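Long-range contact in uncharacterized protein (Legionella pneumophila subsp. pneumophila str. Philadelphia 1, PDB 4EZI), which is of unknown function but has the alpha/beta-hydrolase fold and may act as a lipase-like hydrolase: residues 200-206 with 295-300. Numbering follows the deposited sequence. Where two conformers were deposited one is given.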
loop_
_atom_site.group_PDB
_atom_site.type_symbol
_atom_site.label_atom_id
_atom_site.label_comp_id
_atom_site.label_asym_id
_atom_site.label_seq_id
_atom_site.Cartn_x
_atom_site.Cartn_y
_atom_site.Cartn_z
ATOM N N PRO A 200 -7.486 -0.491 5.677
ATOM C CA PRO A 200 -8.283 -1.396 6.518
ATOM C C PRO A 200 -7.678 -1.472 7.895
ATOM O O PRO A 200 -6.488 -1.701 8.027
ATOM C CB PRO A 200 -8.183 -2.743 5.805
ATOM C CG PRO A 200 -6.841 -2.700 5.122
ATOM C CD PRO A 200 -6.630 -1.235 4.732
ATOM N N TYR A 201 -8.502 -1.275 8.916
ATOM C CA TYR A 201 -8.092 -1.388 10.293
ATOM C C TYR A 201 -9.011 -2.361 11.029
ATOM O O TYR A 201 -10.226 -2.210 11.019
ATOM C CB TYR A 201 -8.152 -0.049 11.039
ATOM C CG TYR A 201 -7.293 1.071 10.471
ATOM C CD1 TYR A 201 -5.952 1.211 10.824
ATOM C CD2 TYR A 201 -7.835 1.974 9.596
ATOM C CE1 TYR A 201 -5.181 2.278 10.310
ATOM C CE2 TYR A 201 -7.083 3.021 9.074
ATOM C CZ TYR A 201 -5.750 3.149 9.414
ATOM O OH TYR A 201 -4.984 4.159 8.887
ATOM N N GLY A 202 -8.401 -3.357 11.640
ATOM C CA GLY A 202 -9.092 -4.291 12.514
ATOM C C GLY A 202 -9.641 -5.499 11.792
ATOM O O GLY A 202 -10.415 -5.379 10.832
ATOM N N TRP A 203 -9.278 -6.682 12.275
ATOM C CA TRP A 203 -9.729 -7.923 11.657
ATOM C C TRP A 203 -11.253 -8.038 11.713
ATOM O O TRP A 203 -11.901 -8.234 10.696
ATOM C CB TRP A 203 -9.071 -9.101 12.357
ATOM C CG TRP A 203 -9.559 -10.410 11.876
ATOM C CD1 TRP A 203 -10.303 -11.310 12.574
ATOM C CD2 TRP A 203 -9.406 -10.953 10.556
ATOM N NE1 TRP A 203 -10.598 -12.401 11.787
ATOM C CE2 TRP A 203 -10.064 -12.201 10.545
ATOM C CE3 TRP A 203 -8.776 -10.518 9.379
ATOM C CZ2 TRP A 203 -10.110 -13.004 9.412
ATOM C CZ3 TRP A 203 -8.810 -11.317 8.263
ATOM C CH2 TRP A 203 -9.476 -12.550 8.283
ATOM N N GLU A 204 -11.811 -7.939 12.916
ATOM C CA GLU A 204 -13.261 -8.078 13.045
ATOM C C GLU A 204 -14.007 -6.970 12.282
ATOM O O GLU A 204 -14.983 -7.214 11.584
ATOM C CB GLU A 204 -13.675 -8.120 14.522
ATOM C CG GLU A 204 -15.198 -8.355 14.719
ATOM C CD GLU A 204 -15.628 -8.445 16.181
ATOM O OE1 GLU A 204 -14.807 -8.135 17.088
ATOM O OE2 GLU A 204 -16.806 -8.836 16.404
ATOM N N GLU A 205 -13.546 -5.736 12.436
ATOM C CA GLU A 205 -14.190 -4.596 11.788
ATOM C C GLU A 205 -14.187 -4.755 10.261
ATOM O O GLU A 205 -15.198 -4.524 9.584
ATOM C CB GLU A 205 -13.535 -3.270 12.204
ATOM C CG GLU A 205 -13.751 -2.891 13.687
ATOM C CD GLU A 205 -12.949 -3.745 14.695
ATOM O OE1 GLU A 205 -11.922 -4.393 14.345
ATOM O OE2 GLU A 205 -13.354 -3.736 15.895
ATOM N N THR A 206 -13.038 -5.120 9.722
ATOM C CA THR A 206 -12.914 -5.247 8.290
ATOM C C THR A 206 -13.696 -6.458 7.772
ATOM O O THR A 206 -14.401 -6.356 6.762
ATOM C CB THR A 206 -11.430 -5.263 7.865
ATOM O OG1 THR A 206 -10.805 -4.059 8.299
ATOM C CG2 THR A 206 -11.281 -5.355 6.342
ATOM N N LEU A 295 -5.067 -14.912 12.670
ATOM C CA LEU A 295 -5.637 -13.934 11.754
ATOM C C LEU A 295 -5.584 -12.536 12.362
ATOM O O LEU A 295 -5.271 -11.555 11.673
ATOM C CB LEU A 295 -7.053 -14.321 11.354
ATOM C CG LEU A 295 -7.135 -15.572 10.476
ATOM C CD1 LEU A 295 -8.544 -16.158 10.395
ATOM C CD2 LEU A 295 -6.610 -15.284 9.080
ATOM N N LYS A 296 -5.916 -12.424 13.651
ATOM C CA LYS A 296 -5.799 -11.156 14.367
ATOM C C LYS A 296 -4.364 -10.654 14.438
ATOM O O LYS A 296 -4.118 -9.461 14.277
ATOM C CB LYS A 296 -6.401 -11.251 15.770
ATOM C CG LYS A 296 -7.903 -11.343 15.739
ATOM C CD LYS A 296 -8.523 -11.779 17.090
ATOM C CE LYS A 296 -8.236 -10.857 18.220
ATOM N NZ LYS A 296 -8.896 -11.407 19.455
ATOM N N ILE A 297 -3.420 -11.557 14.674
ATOM C CA ILE A 297 -2.012 -11.166 14.684
ATOM C C ILE A 297 -1.599 -10.599 13.324
ATOM O O ILE A 297 -0.912 -9.579 13.257
ATOM C CB ILE A 297 -1.065 -12.293 15.140
ATOM C CG1 ILE A 297 -1.397 -12.713 16.579
ATOM C CG2 ILE A 297 0.395 -11.816 15.077
ATOM C CD1 ILE A 297 -1.213 -11.617 17.629
ATOM N N ASN A 298 -1.988 -11.251 12.228
ATOM C CA ASN A 298 -1.678 -10.695 10.925
ATOM C C ASN A 298 -2.282 -9.316 10.716
ATOM O O ASN A 298 -1.621 -8.426 10.189
ATOM C CB ASN A 298 -2.125 -11.638 9.819
ATOM C CG ASN A 298 -1.905 -11.035 8.446
ATOM O OD1 ASN A 298 -0.756 -10.798 8.044
ATOM N ND2 ASN A 298 -2.994 -10.724 7.746
ATOM N N PHE A 299 -3.563 -9.159 11.070
ATOM C CA PHE A 299 -4.303 -7.993 10.631
ATOM C C PHE A 299 -4.152 -6.785 11.516
ATOM O O PHE A 299 -4.255 -5.681 11.017
ATOM C CB PHE A 299 -5.793 -8.302 10.470
ATOM C CG PHE A 299 -6.416 -7.647 9.283
ATOM C CD1 PHE A 299 -6.295 -8.206 8.019
ATOM C CD2 PHE A 299 -7.122 -6.465 9.405
ATOM C CE1 PHE A 299 -6.889 -7.612 6.924
ATOM C CE2 PHE A 299 -7.698 -5.870 8.309
ATOM C CZ PHE A 299 -7.579 -6.442 7.073
ATOM N N ASN A 300 -4.011 -6.980 12.828
ATOM C CA ASN A 300 -4.194 -5.893 13.815
ATOM C C ASN A 300 -2.880 -5.213 14.164
ATOM O O ASN A 300 -2.063 -5.765 14.891
ATOM C CB ASN A 300 -4.888 -6.424 15.064
ATOM C CG ASN A 300 -6.328 -6.854 14.792
ATOM O OD1 ASN A 300 -6.904 -6.516 13.756
ATOM N ND2 ASN A 300 -6.924 -7.582 15.748
HETATM O O HOH W 1 -5.381 -3.362 11.764
#
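The start of helix 203-212 packs against the end of helix 292-299 in a buried, mainly aromatic contact. It joins two helices of the largely helical region inserted between strands 193-197 and 310-314 of the alpha/beta-hydrolase sheet. Trp-203 and Phe-299 form an offset edge-to-face pair. The indole presents its edge to the phenyl face, with planes at 65° and Trp-203 CE3 3.7 Å from Phe-299 CD1. Leu-295 CB lies over one indole face, toward its rim, 4.0 Å from the centroid of the Trp-203 six-membered ring, a CH-pi contact. With CG of Trp-203 anti to the backbone N (chi1 175°), the indole extends between Leu-295 and Phe-299. Beyond the Trp edge, the far rim of Phe-299 meets Pro-200 and Thr-206, with Pro-200 CB 4.0 Å from Phe-299 CZ. Phe-173 also meets the Phe-299 ring, and Phe-226 and Ile-284 pack on Trp-203.

At the helix ends, Trp-203 N donates to Asn-300 OD1 at 2.8 Å, in the carbonyl plane but bent at the hydrogen (146°). One water accepts from Gly-202 N and donates to Phe-299 O. At the start of helix 203-212, Thr-206 N and Thr-206 OG1 reach the carbonyl O of the N-cap residue Gly-202 from opposite faces of its plane. The N-H groups of Gly-202 and Trp-203 and the carbonyl O of Phe-299 thus have partners beside the apolar packing.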